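Local coordinates for GDSL-esterase (Pseudoalteromonas sp., PDB 3HP4), which hydrolyses esters as a cold-adapted serine hydrolase of the GDSL (SGNH) family, and may have lysophospholipase activity, at residues A60-Q64 / Y65-H69; K164-Q167 / P168-D172. One frame throughout, in Å; residues are numbered along the deposited sequence.

Contact 1: residues A60-Q64 / Y65-H69; sequences ALLEQ and YEPTH
The side chains of Q64 and Y65 stack at the C-terminal end of a helix. Both run the same way, amide and phenol ring 12° from parallel. Q64 CG sits over the ring centre in a CH-pi contact, 3.6 Å from the centroid of Y65. With its first torsion at 180°, Q64 turns CG away from the backbone N, and the extended chain lays the amide over the CE2-CZ side of the ring.

L62 CD2 touches P67 CG at 3.8 Å, and the side chains cross at about a right angle. L61 CD2 comes more loosely toward the Y65 ring.

Two backbone bonds close the helix. Y65 N donates to L61 O at 3.0 Å, and E66 N donates to L62 O at 2.8 Å, more bent (140°). E66 then leaves the helix with positive phi. A water donates to both E63 O (2.6 Å) and E66 OE2 (2.5 Å), tying the helix end to the E66 carboxylate.

The turn ends helix 51-65 and leads into strand 69-73. L61 packs on L6 and L8 of strand 3-9, L62 meets A102, and the T68 backbone bonds to M105 of strand 105-109.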
ATOM      1  N   ALA A  60      12.024  12.860   3.702  1.00  5.97           N
ATOM      2  CA  ALA A  60      13.370  12.305   3.495  1.00  6.71           C
ATOM      3  C   ALA A  60      13.425  11.277   2.393  1.00  6.57           C
ATOM      4  O   ALA A  60      14.374  11.272   1.600  1.00  7.04           O
ATOM      5  CB  ALA A  60      13.902  11.761   4.794  1.00  8.83           C
ATOM      6  N   LEU A  61      12.401  10.400   2.287  1.00  6.60           N
ATOM      7  CA  LEU A  61      12.375   9.436   1.197  1.00  6.12           C
ATOM      8  C   LEU A  61      12.247  10.090  -0.175  1.00  6.44           C
ATOM      9  O   LEU A  61      12.856   9.663  -1.143  1.00  6.42           O
ATOM     10  CB  LEU A  61      11.210   8.425   1.352  1.00  7.15           C
ATOM     11  CG  LEU A  61      11.368   7.549   2.559  1.00  7.92           C
ATOM     12  CD1 LEU A  61      10.003   6.870   2.867  1.00  9.94           C
ATOM     13  CD2 LEU A  61      12.405   6.495   2.295  1.00 10.21           C
ATOM     14  N   LEU A  62      11.421  11.128  -0.292  1.00  6.29           N
ATOM     15  CA  LEU A  62      11.284  11.815  -1.565  1.00  5.89           C
ATOM     16  C   LEU A  62      12.602  12.491  -1.975  1.00  6.34           C
ATOM     17  O   LEU A  62      12.959  12.447  -3.154  1.00  6.74           O
ATOM     18  CB  LEU A  62      10.142  12.871  -1.510  1.00  6.47           C
ATOM     19  CG  LEU A  62       8.736  12.253  -1.287  1.00  6.25           C
ATOM     20  CD1 LEU A  62       7.761  13.395  -0.998  1.00  8.94           C
ATOM     21  CD2 LEU A  62       8.302  11.472  -2.513  1.00  8.63           C
ATOM     22  N   GLU A  63      13.293  13.111  -1.023  1.00  6.13           N
ATOM     23  CA  GLU A  63      14.600  13.689  -1.326  1.00  6.77           C
ATOM     24  C   GLU A  63      15.579  12.598  -1.713  1.00  6.45           C
ATOM     25  O   GLU A  63      16.437  12.826  -2.598  1.00  7.80           O
ATOM     26  CB  GLU A  63      15.065  14.449  -0.106  1.00  7.32           C
ATOM     27  CG  GLU A  63      16.428  15.127  -0.317  1.00 10.16           C
ATOM     28  CD  GLU A  63      16.847  16.018   0.867  1.00 14.20           C
ATOM     29  OE1 GLU A  63      17.826  15.706   1.578  1.00 17.92           O
ATOM     30  OE2 GLU A  63      16.153  17.023   1.105  1.00 21.12           O
ATOM     31  N   GLN A  64      15.540  11.467  -1.018  1.00  6.40           N
ATOM     32  CA  GLN A  64      16.513  10.378  -1.226  1.00  6.52           C
ATOM     33  C   GLN A  64      16.438   9.803  -2.622  1.00  6.20           C
ATOM     34  O   GLN A  64      17.445   9.531  -3.269  1.00  6.16           O
ATOM     35  CB  GLN A  64      16.297   9.319  -0.155  1.00  8.07           C
ATOM     36  CG  GLN A  64      17.200   8.102  -0.206  1.00  8.83           C
ATOM     37  CD  GLN A  64      17.086   7.196   1.004  1.00  9.61           C
ATOM     38  OE1 GLN A  64      16.168   7.313   1.842  1.00 14.27           O
ATOM     39  NE2 GLN A  64      18.023   6.269   1.109  1.00 12.61           N
ATOM     40  N   TYR A  65      15.194   9.498  -3.060  1.00  6.21           N
ATOM     41  CA  TYR A  65      15.012   8.746  -4.292  1.00  6.41           C
ATOM     42  C   TYR A  65      14.417   9.485  -5.464  1.00  6.13           C
ATOM     43  O   TYR A  65      14.464   8.977  -6.603  1.00  7.36           O
ATOM     44  CB  TYR A  65      14.171   7.513  -4.009  1.00  7.56           C
ATOM     45  CG  TYR A  65      14.894   6.545  -3.077  1.00  7.29           C
ATOM     46  CD1 TYR A  65      16.120   6.048  -3.456  1.00  7.89           C
ATOM     47  CD2 TYR A  65      14.362   6.181  -1.872  1.00  7.78           C
ATOM     48  CE1 TYR A  65      16.843   5.195  -2.643  1.00 11.01           C
ATOM     49  CE2 TYR A  65      15.075   5.289  -1.019  1.00 10.49           C
ATOM     50  CZ  TYR A  65      16.269   4.795  -1.448  1.00 10.10           C
ATOM     51  OH  TYR A  65      16.981   3.953  -0.610  1.00 12.20           O
ATOM     52  N   GLU A  66      13.823  10.665  -5.199  1.00  6.02           N
ATOM     53  CA  GLU A  66      13.149  11.426  -6.266  1.00  7.65           C
ATOM     54  C   GLU A  66      12.302  10.542  -7.166  1.00  7.14           C
ATOM     55  O   GLU A  66      12.397  10.572  -8.388  1.00  7.97           O
ATOM     56  CB  GLU A  66      14.152  12.231  -7.091  1.00  9.37           C
ATOM     57  CG  GLU A  66      14.929  13.242  -6.217  1.00  9.46           C
ATOM     58  CD  GLU A  66      15.777  14.178  -7.008  1.00 12.59           C
ATOM     59  OE1 GLU A  66      15.731  14.106  -8.216  1.00 16.61           O
ATOM     60  OE2 GLU A  66      16.563  14.918  -6.374  1.00 16.43           O
ATOM     61  N   PRO A  67      11.386   9.741  -6.549  1.00  7.06           N
ATOM     62  CA  PRO A  67      10.596   8.828  -7.351  1.00  6.51           C
ATOM     63  C   PRO A  67       9.667   9.564  -8.294  1.00  6.61           C
ATOM     64  O   PRO A  67       9.159  10.669  -7.957  1.00  8.04           O
ATOM     65  CB  PRO A  67       9.789   8.039  -6.297  1.00  7.34           C
ATOM     66  CG  PRO A  67       9.601   9.060  -5.155  1.00  7.14           C
ATOM     67  CD  PRO A  67      10.971   9.777  -5.137  1.00  6.79           C
ATOM     68  N   THR A  68       9.327   8.915  -9.382  1.00  6.57           N
ATOM     69  CA  THR A  68       8.323   9.473 -10.258  1.00  7.68           C
ATOM     70  C   THR A  68       6.896   9.136  -9.864  1.00  5.85           C
ATOM     71  O   THR A  68       5.924   9.736 -10.309  1.00  6.91           O
ATOM     72  CB  THR A  68       8.573   8.933 -11.726  1.00  8.18           C
ATOM     73  OG1 THR A  68       8.498   7.506 -11.777  1.00 11.64           O
ATOM     74  CG2 THR A  68       9.907   9.420 -12.323  1.00 12.19           C
ATOM     75  N   HIS A  69       6.769   8.116  -9.022  1.00  5.49           N
ATOM     76  CA  HIS A  69       5.483   7.580  -8.589  1.00  5.91           C
ATOM     77  C   HIS A  69       5.593   7.163  -7.142  1.00  6.20           C
ATOM     78  O   HIS A  69       6.649   6.674  -6.695  1.00  6.26           O
ATOM     79  CB  HIS A  69       5.136   6.293  -9.373  1.00  7.51           C
ATOM     80  CG  HIS A  69       4.909   6.546 -10.824  1.00  8.15           C
ATOM     81  ND1 HIS A  69       5.921   6.728 -11.730  1.00 10.62           N
ATOM     82  CD2 HIS A  69       3.733   6.684 -11.487  1.00 10.17           C
ATOM     83  CE1 HIS A  69       5.360   6.985 -12.920  1.00 10.44           C
ATOM     84  NE2 HIS A  69       4.056   6.939 -12.797  1.00 12.68           N
TER
HETATM   85  O   HOH W   1      16.742  15.084  -3.924  1.00 17.28           O

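Contact 2: residues K164-Q167 / P168-D172; sequences KKAQ and PLIRD
P168 is set into the first turn of a helix, its CD close to two carbonyls: K164 O and K165 O each lie 3.4 Å from P168 CD. Proline has no N-H, so its nitrogen bonds neither carbonyl. L169 follows, with its CB resting 3.4 Å from A166 O. I170 N donates to the same A166 O at 3.0 Å and nearly straight (165°). The I170 side chain points back along the helix: CG1 is anti to the carbonyl carbon (chi1 -64°), which brings CD1 beside A166 CB at 4.3 Å. Q167 lies alongside I170, pointing the same way. Its amide is held by residues beyond the segments, OE1 by W24 N and NE2 by N163 O.

R171 N continues the helix by donating to Q167 O at 2.9 Å. Its side chain bends at chi3 (66°), laying one face of the guanidinium over P168 CA. R171 NE meets D172 OD1 at 2.9 Å from above the carboxylate plane, and R171 NH2 meets D172 OD2 at 3.1 Å on its syn side, both near the guanidinium plane. Were R171 an alanine, the D172 carboxylate would probably lose its charged mate and P168 CA the guanidinium face that covers it.

Q167, P168, I170 and R171 all reach helix 24-34, and I170 also F144. The buried Q167 amide is satisfied at both ends; the partly exposed R171-D172 charges probably offset one another.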
ATOM      1  N   LYS A 164       3.885 -17.143   2.736  1.00  9.29           N
ATOM      2  CA  LYS A 164       4.716 -17.205   1.544  1.00  9.38           C
ATOM      3  C   LYS A 164       3.904 -17.579   0.308  1.00  9.09           C
ATOM      4  O   LYS A 164       4.102 -17.012  -0.769  1.00  8.90           O
ATOM      5  CB  LYS A 164       5.902 -18.153   1.777  1.00 10.99           C
ATOM      6  CG  LYS A 164       6.599 -18.593   0.518  1.00 14.77           C
ATOM      7  CD  LYS A 164       7.666 -19.669   0.833  1.00 21.65           C
ATOM      8  CE  LYS A 164       8.552 -19.850  -0.372  1.00 24.56           C
ATOM      9  NZ  LYS A 164       9.539 -20.943  -0.180  1.00 26.92           N
ATOM     10  N   LYS A 165       2.932 -18.470   0.468  1.00  9.38           N
ATOM     11  CA  LYS A 165       2.119 -18.907  -0.661  1.00  9.52           C
ATOM     12  C   LYS A 165       1.279 -17.765  -1.233  1.00  8.76           C
ATOM     13  O   LYS A 165       0.948 -17.724  -2.425  1.00  9.95           O
ATOM     14  CB  LYS A 165       1.225 -20.057  -0.196  1.00  9.98           C
ATOM     15  CG  LYS A 165       0.523 -20.779  -1.327  1.00 11.99           C
ATOM     16  CD  LYS A 165      -0.319 -21.964  -0.830  1.00 15.21           C
ATOM     17  CE  LYS A 165      -1.178 -22.514  -1.961  1.00 18.77           C
ATOM     18  NZ  LYS A 165      -1.894 -23.743  -1.531  1.00 20.28           N
ATOM     19  N   ALA A 166       0.909 -16.822  -0.382  1.00  8.24           N
ATOM     20  CA  ALA A 166       0.131 -15.666  -0.857  1.00  7.28           C
ATOM     21  C   ALA A 166       0.940 -14.733  -1.777  1.00  8.24           C
ATOM     22  O   ALA A 166       0.331 -14.014  -2.571  1.00  8.45           O
ATOM     23  CB  ALA A 166      -0.358 -14.881   0.309  1.00  9.35           C
ATOM     24  N   GLN A 167       2.262 -14.731  -1.643  1.00  7.36           N
ATOM     25  CA  GLN A 167       3.043 -13.670  -2.300  1.00  7.55           C
ATOM     26  C   GLN A 167       2.981 -13.674  -3.832  1.00  8.56           C
ATOM     27  O   GLN A 167       2.830 -12.617  -4.408  1.00  7.58           O
ATOM     28  CB  GLN A 167       4.475 -13.603  -1.752  1.00  8.57           C
ATOM     29  CG  GLN A 167       4.534 -13.539  -0.213  1.00  9.43           C
ATOM     30  CD  GLN A 167       3.951 -12.287   0.322  1.00  9.10           C
ATOM     31  OE1 GLN A 167       4.282 -11.186  -0.153  1.00  9.11           O
ATOM     32  NE2 GLN A 167       3.049 -12.409   1.315  1.00  8.46           N
ATOM     33  N   PRO A 168       3.079 -14.836  -4.494  1.00  8.64           N
ATOM     34  CA  PRO A 168       2.931 -14.806  -5.975  1.00  7.96           C
ATOM     35  C   PRO A 168       1.552 -14.314  -6.414  1.00  7.86           C
ATOM     36  O   PRO A 168       1.415 -13.658  -7.447  1.00  7.54           O
ATOM     37  CB  PRO A 168       3.159 -16.268  -6.416  1.00  9.87           C
ATOM     38  CG  PRO A 168       3.893 -16.864  -5.284  1.00 11.89           C
ATOM     39  CD  PRO A 168       3.510 -16.169  -4.011  1.00  9.11           C
ATOM     40  N   LEU A 169       0.521 -14.623  -5.611  1.00  8.29           N
ATOM     41  CA  LEU A 169      -0.813 -14.153  -5.938  1.00  8.51           C
ATOM     42  C   LEU A 169      -0.910 -12.639  -5.816  1.00  7.54           C
ATOM     43  O   LEU A 169      -1.470 -11.953  -6.660  1.00  7.89           O
ATOM     44  CB  LEU A 169      -1.860 -14.863  -5.048  1.00  9.36           C
ATOM     45  CG  LEU A 169      -1.937 -16.371  -5.318  1.00 11.27           C
ATOM     46  CD1 LEU A 169      -2.677 -17.011  -4.159  1.00 14.91           C
ATOM     47  CD2 LEU A 169      -2.714 -16.582  -6.614  1.00 16.78           C
ATOM     48  N   ILE A 170      -0.372 -12.101  -4.733  1.00  7.39           N
ATOM     49  CA  ILE A 170      -0.365 -10.651  -4.549  1.00  7.10           C
ATOM     50  C   ILE A 170       0.498  -9.989  -5.660  1.00  6.13           C
ATOM     51  O   ILE A 170       0.085  -8.963  -6.204  1.00  6.91           O
ATOM     52  CB  ILE A 170       0.164 -10.258  -3.180  1.00  6.42           C
ATOM     53  CG1 ILE A 170      -0.794 -10.793  -2.085  1.00  8.05           C
ATOM     54  CG2 ILE A 170       0.298  -8.730  -3.049  1.00  7.84           C
ATOM     55  CD1 ILE A 170      -0.204 -10.697  -0.694  1.00 10.37           C
ATOM     56  N   ARG A 171       1.641 -10.595  -6.028  1.00  6.79           N
ATOM     57  CA  ARG A 171       2.475 -10.076  -7.105  1.00  6.90           C
ATOM     58  C   ARG A 171       1.610  -9.912  -8.334  1.00  6.50           C
ATOM     59  O   ARG A 171       1.684  -8.858  -8.992  1.00  7.15           O
ATOM     60  CB  ARG A 171       3.561 -11.097  -7.403  1.00  7.00           C
ATOM     61  CG  ARG A 171       4.338 -10.780  -8.707  1.00  7.93           C
ATOM     62  CD  ARG A 171       5.125 -12.020  -9.213  1.00  8.52           C
ATOM     63  NE  ARG A 171       4.174 -13.051  -9.623  1.00  9.99           N
ATOM     64  CZ  ARG A 171       4.412 -14.350  -9.599  1.00 10.03           C
ATOM     65  NH1 ARG A 171       5.581 -14.811  -9.185  1.00  9.92           N
ATOM     66  NH2 ARG A 171       3.408 -15.164  -9.910  1.00 11.72           N
ATOM     67  N   ASP A 172       0.805 -10.913  -8.673  1.00  6.98           N
ATOM     68  CA  ASP A 172       0.066 -10.811  -9.923  1.00  7.79           C
ATOM     69  C   ASP A 172      -1.049  -9.769  -9.846  1.00  7.70           C
ATOM     70  O   ASP A 172      -1.319  -9.032 -10.813  1.00  8.11           O
ATOM     71  CB  ASP A 172      -0.451 -12.158 -10.351  1.00  9.79           C
ATOM     72  CG  ASP A 172       0.697 -13.085 -10.776  1.00 11.98           C
ATOM     73  OD1 ASP A 172       1.765 -12.576 -11.163  1.00 14.32           O
ATOM     74  OD2 ASP A 172       0.531 -14.321 -10.725  1.00 17.67           O
TER

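In the fold
The two contacts sit at opposite kinds of helix end. Contact 1 closes helix 51-65, and contact 2 opens helix 166-183. Their segments lie on different elements, but H69 of contact 1 meets W181 near the far end of helix 166-183. Their nearest atoms are about 16 Å apart. Contact 1 is a surface contact, with P67 its one buried touching residue. In contact 2, A166, Q167 and I170 are buried. Both have backbone helix bonds; contact 1 has a stack and a water bridge, contact 2 an ion pair between neighbours and a doubly held glutamine amide. Contact 1 leads into the central parallel sheet, whereas contact 2 lies where helix 166-183 packs on helix 24-34.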